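Local coordinates for protein 6-pyruvoyl tetrahydropterin synthase (Plasmodium falciparum, PDB 1Y13) that belongs to the 6-pyruvoyl tetrahydropterin synthase family and binds biopterin and zinc, six copies of the chain forming the assembly, at residues A[57-62]-A[67-72]; A[76-81]-A[148-153]. One frame throughout, in Å; residues are numbered along the deposited sequence.

Interaction 1: A[57-62]-A[67-72]. With BIO (biopterin), chain G.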
loop_
_atom_site.group_PDB
_atom_site.type_symbol
_atom_site.label_atom_id
_atom_site.label_comp_id
_atom_site.label_asym_id
_atom_site.label_seq_id
_atom_site.Cartn_x
_atom_site.Cartn_y
_atom_site.Cartn_z
ATOM N N LEU A 57 -4.959 -16.084 0.010
ATOM C CA LEU A 57 -5.199 -17.382 -0.602
ATOM C C LEU A 57 -5.195 -17.302 -2.126
ATOM O O LEU A 57 -5.849 -16.445 -2.711
ATOM C CB LEU A 57 -6.560 -17.929 -0.169
ATOM C CG LEU A 57 -7.066 -19.246 -0.787
ATOM C CD1 LEU A 57 -6.116 -20.403 -0.488
ATOM C CD2 LEU A 57 -8.469 -19.582 -0.254
ATOM N N LYS A 58 -4.477 -18.224 -2.752
ATOM C CA LYS A 58 -4.445 -18.319 -4.193
ATOM C C LYS A 58 -4.681 -19.774 -4.619
ATOM O O LYS A 58 -4.164 -20.701 -3.989
ATOM C CB LYS A 58 -3.105 -17.803 -4.686
ATOM C CG LYS A 58 -2.840 -18.008 -6.141
ATOM C CD LYS A 58 -1.592 -17.275 -6.523
ATOM C CE LYS A 58 -0.382 -18.164 -6.362
ATOM N NZ LYS A 58 0.773 -17.517 -7.041
ATOM N N VAL A 59 -5.509 -19.966 -5.645
ATOM C CA VAL A 59 -5.769 -21.294 -6.202
ATOM C C VAL A 59 -5.534 -21.295 -7.712
ATOM O O VAL A 59 -5.822 -20.327 -8.399
ATOM C CB VAL A 59 -7.186 -21.917 -5.806
ATOM C CG1 VAL A 59 -7.561 -21.580 -4.345
ATOM C CG2 VAL A 59 -8.289 -21.450 -6.712
ATOM N N ARG A 60 -4.979 -22.392 -8.208
ATOM C CA ARG A 60 -4.722 -22.537 -9.631
ATOM C C ARG A 60 -5.657 -23.597 -10.188
ATOM O O ARG A 60 -5.751 -24.708 -9.653
ATOM C CB ARG A 60 -3.272 -22.919 -9.852
ATOM C CG ARG A 60 -2.838 -22.926 -11.290
ATOM C CD ARG A 60 -1.408 -23.434 -11.382
ATOM N NE ARG A 60 -0.531 -22.615 -10.546
ATOM C CZ ARG A 60 0.617 -23.018 -10.009
ATOM N NH1 ARG A 60 1.080 -24.254 -10.216
ATOM N NH2 ARG A 60 1.308 -22.170 -9.263
ATOM N N GLY A 61 -6.364 -23.228 -11.245
ATOM C CA GLY A 61 -7.332 -24.097 -11.884
ATOM C C GLY A 61 -7.453 -23.739 -13.350
ATOM O O GLY A 61 -6.450 -23.497 -14.005
ATOM N N TYR A 62 -8.689 -23.723 -13.842
ATOM C CA TYR A 62 -9.020 -23.430 -15.230
ATOM C C TYR A 62 -10.267 -22.594 -15.248
ATOM O O TYR A 62 -11.095 -22.697 -14.344
ATOM C CB TYR A 62 -9.264 -24.732 -16.030
ATOM C CG TYR A 62 -8.036 -25.600 -16.066
ATOM C CD1 TYR A 62 -7.077 -25.429 -17.055
ATOM C CD2 TYR A 62 -7.795 -26.554 -15.064
ATOM C CE1 TYR A 62 -5.927 -26.199 -17.074
ATOM C CE2 TYR A 62 -6.639 -27.325 -15.074
ATOM C CZ TYR A 62 -5.714 -27.138 -16.089
ATOM O OH TYR A 62 -4.567 -27.880 -16.126
ATOM N N GLY A 67 -17.373 -19.162 -16.121
ATOM C CA GLY A 67 -16.454 -18.043 -16.336
ATOM C C GLY A 67 -15.397 -17.827 -15.261
ATOM O O GLY A 67 -14.590 -16.914 -15.364
ATOM N N TYR A 68 -15.400 -18.682 -14.245
ATOM C CA TYR A 68 -14.513 -18.575 -13.096
ATOM C C TYR A 68 -13.520 -19.728 -12.982
ATOM O O TYR A 68 -13.819 -20.848 -13.400
ATOM C CB TYR A 68 -15.324 -18.620 -11.800
ATOM C CG TYR A 68 -16.392 -17.579 -11.609
ATOM C CD1 TYR A 68 -16.309 -16.319 -12.214
ATOM C CD2 TYR A 68 -17.485 -17.845 -10.791
ATOM C CE1 TYR A 68 -17.300 -15.364 -12.000
ATOM C CE2 TYR A 68 -18.474 -16.891 -10.567
ATOM C CZ TYR A 68 -18.383 -15.657 -11.176
ATOM O OH TYR A 68 -19.370 -14.714 -10.953
ATOM N N VAL A 69 -12.367 -19.470 -12.363
ATOM C CA VAL A 69 -11.568 -20.559 -11.821
ATOM C C VAL A 69 -12.389 -21.159 -10.676
ATOM O O VAL A 69 -12.655 -22.361 -10.651
ATOM C CB VAL A 69 -10.182 -20.099 -11.319
ATOM C CG1 VAL A 69 -9.503 -21.205 -10.506
ATOM C CG2 VAL A 69 -9.301 -19.686 -12.482
ATOM N N ILE A 70 -12.781 -20.281 -9.751
ATOM C CA ILE A 70 -13.737 -20.515 -8.662
ATOM C C ILE A 70 -14.238 -19.116 -8.227
ATOM O O ILE A 70 -13.514 -18.135 -8.373
ATOM C CB ILE A 70 -13.119 -21.337 -7.459
ATOM C CG1 ILE A 70 -14.189 -21.755 -6.444
ATOM C CG2 ILE A 70 -11.974 -20.594 -6.745
ATOM C CD1 ILE A 70 -13.804 -22.951 -5.586
ATOM N N ASP A 71 -15.475 -19.030 -7.740
ATOM C CA ASP A 71 -16.060 -17.764 -7.270
ATOM C C ASP A 71 -15.198 -17.115 -6.176
ATOM O O ASP A 71 -14.835 -17.769 -5.214
ATOM C CB ASP A 71 -17.477 -18.004 -6.744
ATOM C CG ASP A 71 -18.348 -16.739 -6.765
ATOM O OD1 ASP A 71 -17.852 -15.646 -6.441
ATOM O OD2 ASP A 71 -19.543 -16.835 -7.108
ATOM N N PHE A 72 -14.852 -15.841 -6.346
ATOM C CA PHE A 72 -14.076 -15.121 -5.336
ATOM C C PHE A 72 -14.782 -15.212 -3.971
ATOM O O PHE A 72 -14.126 -15.385 -2.955
ATOM C CB PHE A 72 -13.915 -13.638 -5.681
ATOM C CG PHE A 72 -12.937 -13.342 -6.803
ATOM C CD1 PHE A 72 -11.633 -13.809 -6.763
ATOM C CD2 PHE A 72 -13.302 -12.470 -7.827
ATOM C CE1 PHE A 72 -10.741 -13.484 -7.775
ATOM C CE2 PHE A 72 -12.413 -12.133 -8.842
ATOM C CZ PHE A 72 -11.139 -12.650 -8.831
HETATM N N1 BIO G . -15.358 -14.636 -9.057
HETATM N N2 BIO G . -13.543 -15.827 -9.844
HETATM C C2 BIO G . -14.389 -14.771 -9.981
HETATM N N3 BIO G . -14.265 -13.887 -11.006
HETATM C C4 BIO G . -15.114 -12.843 -11.167
HETATM O O4 BIO G . -15.005 -12.039 -12.104
HETATM C C4A BIO G . -16.183 -12.617 -10.177
HETATM C C8A BIO G . -16.240 -13.600 -9.107
HETATM N N8 BIO G . -17.193 -13.450 -8.188
HETATM C C7 BIO G . -18.071 -12.449 -8.245
HETATM C C6 BIO G . -18.034 -11.492 -9.217
HETATM N N5 BIO G . -17.082 -11.601 -10.205
HETATM C C9 BIO G . -19.107 -10.418 -9.186
HETATM O O9 BIO G . -19.273 -9.720 -10.445
HETATM C C10 BIO G . -19.025 -9.262 -8.165
HETATM O O10 BIO G . -17.843 -8.424 -8.340
HETATM C C11 BIO G . -19.400 -9.722 -6.744
HETATM O O HOH W 1 -10.823 -24.312 -11.811
#

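Interaction 2: A[76-81]-A[148-153]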
loop_
_atom_site.group_PDB
_atom_site.type_symbol
_atom_site.label_atom_id
_atom_site.label_comp_id
_atom_site.label_asym_id
_atom_site.label_seq_id
_atom_site.Cartn_x
_atom_site.Cartn_y
_atom_site.Cartn_z
ATOM N N LYS A 76 -13.248 -16.005 -0.161
ATOM C CA LYS A 76 -13.301 -15.001 0.905
ATOM C C LYS A 76 -14.003 -15.532 2.143
ATOM O O LYS A 76 -13.520 -15.343 3.266
ATOM C CB LYS A 76 -13.991 -13.725 0.445
ATOM C CG LYS A 76 -13.161 -12.925 -0.538
ATOM C CD LYS A 76 -13.951 -11.699 -0.999
ATOM C CE LYS A 76 -13.047 -10.687 -1.683
ATOM N NZ LYS A 76 -12.259 -9.840 -0.734
ATOM N N GLU A 77 -15.130 -16.209 1.921
ATOM C CA GLU A 77 -15.949 -16.756 3.008
ATOM C C GLU A 77 -15.147 -17.799 3.789
ATOM O O GLU A 77 -15.194 -17.820 5.017
ATOM C CB GLU A 77 -17.264 -17.336 2.455
ATOM C CG GLU A 77 -18.167 -17.999 3.474
ATOM C CD GLU A 77 -19.246 -18.864 2.829
ATOM N N LYS A 78 -14.376 -18.633 3.086
ATOM C CA LYS A 78 -13.595 -19.680 3.767
ATOM C C LYS A 78 -12.381 -19.137 4.528
ATOM O O LYS A 78 -12.068 -19.606 5.630
ATOM C CB LYS A 78 -13.169 -20.776 2.807
ATOM C CG LYS A 78 -14.301 -21.494 2.117
ATOM C CD LYS A 78 -15.376 -21.934 3.078
ATOM C CE LYS A 78 -16.540 -22.595 2.322
ATOM N NZ LYS A 78 -17.523 -23.159 3.291
ATOM N N VAL A 79 -11.689 -18.160 3.949
ATOM C CA VAL A 79 -10.574 -17.524 4.654
ATOM C C VAL A 79 -11.079 -16.809 5.906
ATOM O O VAL A 79 -10.433 -16.899 6.951
ATOM C CB VAL A 79 -9.790 -16.510 3.789
ATOM C CG1 VAL A 79 -8.729 -15.806 4.641
ATOM C CG2 VAL A 79 -9.165 -17.190 2.570
ATOM N N LYS A 80 -12.205 -16.100 5.802
ATOM C CA LYS A 80 -12.727 -15.348 6.946
ATOM C C LYS A 80 -13.076 -16.279 8.099
ATOM O O LYS A 80 -12.802 -15.981 9.274
ATOM C CB LYS A 80 -13.921 -14.491 6.555
ATOM C CG LYS A 80 -13.533 -13.130 6.041
ATOM C CE LYS A 80 -14.849 -10.869 3.364
ATOM N N LYS A 81 -13.643 -17.422 7.765
ATOM C CA LYS A 81 -14.050 -18.396 8.767
ATOM C C LYS A 81 -12.859 -18.924 9.551
ATOM O O LYS A 81 -12.899 -18.997 10.776
ATOM C CB LYS A 81 -14.772 -19.554 8.082
ATOM C CG LYS A 81 -15.371 -20.562 9.034
ATOM C CD LYS A 81 -16.147 -21.604 8.250
ATOM C CE LYS A 81 -16.648 -22.697 9.173
ATOM N NZ LYS A 81 -17.471 -23.691 8.434
ATOM N N GLU A 148 -9.907 -28.328 3.953
ATOM C CA GLU A 148 -11.103 -29.009 4.481
ATOM C C GLU A 148 -12.362 -28.154 4.294
ATOM O O GLU A 148 -13.399 -28.670 3.886
ATOM C CB GLU A 148 -10.936 -29.325 5.973
ATOM C CG GLU A 148 -10.016 -30.508 6.280
ATOM C CD GLU A 148 -9.722 -30.679 7.784
ATOM O OE1 GLU A 148 -10.214 -29.866 8.613
ATOM O OE2 GLU A 148 -8.988 -31.639 8.137
ATOM N N GLU A 149 -12.271 -26.859 4.622
ATOM C CA GLU A 149 -13.424 -25.944 4.472
ATOM C C GLU A 149 -13.960 -25.922 3.053
ATOM O O GLU A 149 -15.177 -26.023 2.836
ATOM C CB GLU A 149 -13.081 -24.499 4.857
ATOM C CG GLU A 149 -12.903 -24.233 6.345
ATOM C CD GLU A 149 -14.164 -24.494 7.161
ATOM O OE1 GLU A 149 -15.270 -24.634 6.559
ATOM O OE2 GLU A 149 -14.038 -24.562 8.412
HETATM N N MSE A 150 -13.050 -25.771 2.095
HETATM C CA MSE A 150 -13.420 -25.644 0.678
HETATM C C MSE A 150 -13.870 -26.955 0.092
HETATM O O MSE A 150 -14.468 -26.991 -0.983
HETATM C CB MSE A 150 -12.262 -25.094 -0.133
HETATM C CG MSE A 150 -11.978 -23.682 0.224
HETATM SE SE MSE A 150 -10.699 -23.003 -1.026
HETATM C CE MSE A 150 -8.967 -23.818 -0.306
ATOM N N ASP A 151 -13.575 -28.035 0.806
ATOM C CA ASP A 151 -14.005 -29.358 0.410
ATOM C C ASP A 151 -13.190 -29.828 -0.787
ATOM O O ASP A 151 -13.367 -29.337 -1.905
ATOM C CB ASP A 151 -15.506 -29.351 0.073
ATOM C CG ASP A 151 -16.002 -30.697 -0.448
ATOM O OD1 ASP A 151 -15.611 -31.747 0.117
ATOM O OD2 ASP A 151 -16.797 -30.705 -1.421
ATOM N N VAL A 152 -12.341 -30.830 -0.561
ATOM C CA VAL A 152 -11.451 -31.342 -1.609
ATOM C C VAL A 152 -12.159 -31.830 -2.890
ATOM O O VAL A 152 -11.575 -31.760 -3.979
ATOM C CB VAL A 152 -10.496 -32.425 -1.042
ATOM C CG1 VAL A 152 -11.273 -33.710 -0.668
ATOM C CG2 VAL A 152 -9.354 -32.720 -2.031
ATOM N N SER A 153 -13.395 -32.319 -2.780
ATOM C CA SER A 153 -14.117 -32.845 -3.950
ATOM C C SER A 153 -14.719 -31.739 -4.824
ATOM O O SER A 153 -14.845 -31.912 -6.044
ATOM C CB SER A 153 -15.198 -33.859 -3.539
ATOM O OG SER A 153 -16.314 -33.216 -2.943
#

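Interaction 1: A[57-62]-A[67-72]
V59 and V69 pass each other in opposite directions, CG2 of V59 lying 4.0 Å from CG1 of V69, while I70 crosses V59 at about a right angle and brings its CG2 to 3.8 Å from the same V59 methyl. CG1 of V69 stands anti to the backbone N (chi1 168°), a setting that lays it against the N of G61, where the strand has no side chain of its own. Near Y62 the link is made by backbone: a CA-H...O contact runs from V69 CA to Y62 O, 3.3 Å long with 173° at the hydrogen, and a water bridges Y62 N and V69 O. The same loop also lines the biopterin site. Biopterin is sandwiched between the rings of Y68 and F72, both offset, with BIO C2 lying 3.3 Å above the plane of the F72 ring. Two backbone hydrogen bonds hold its edge, BIO N2 to I70 O (2.7 Å) and F72 N to BIO N1 (3.0 Å). E136 of the second subunit bonds both V69 N and biopterin. Apolar residues thus seat the loop on the sheet, and its backbone and rings form one wall of an intersubunit pterin pocket.

Interaction 2: A[76-81]-A[148-153]
K81 and E149 form a salt bridge between two helices that pack on the same side of the antiparallel sheet in the tunnelling fold (T-fold) of this family, helix 72-86 and the C-terminal end of helix 135-150. The NZ of K81 donates to OE1 of E149 at 3.0 Å, arriving on the syn side of the carboxylate but 28° out of its plane. The lysine chain, extended beyond CG, crosses the glutamate at about a right angle and also lays its CE 3.3 Å from E149 OE2, so methylene as well as ammonium meets the carboxylate. E149 is bent at chi2 (-62°), which turns its carboxylate toward K81. A second positive charge stands close by: K78 NZ is 4.2 Å from E149 OE1, too far for a salt bridge, and the two lysines would probably help keep the glutamate ionised. Below its ammonium group K78 contributes mainly hydrocarbon. Its chain folds at chi2 and slants across E149, with CD 3.9 Å from E149 CB and CE 3.7 Å from E149 O. Deeper in, the buried side chain of selenomethionine M150 also touches L75 of helix 72-86. Just beyond it D151, with positive phi, separates this helix from helix 152-157 and caps the latter through OD2 to the N of L154. At the buried side of the contact, K78 CG rests 3.7 Å from M150 CG.

Along the chain the two contacts come in series: interaction 1 closes where strand 49-62 gives way, through a short loop, to helix 72-86, and interaction 2 then starts from that helix and reaches residues 148-153, far later in the sequence. Their centres lie 13 Å apart, on the same side of the chain's centre. L57 of the strand joins them, its CD2 packing 3.8 Å from V79 CG2 and 4.2 Å from M150 SE. The sheet, the loop that borders the biopterin pocket and the helix pair therefore share one apolar layer, with the ligand at one end and the K81–E149 charges at its outer margin.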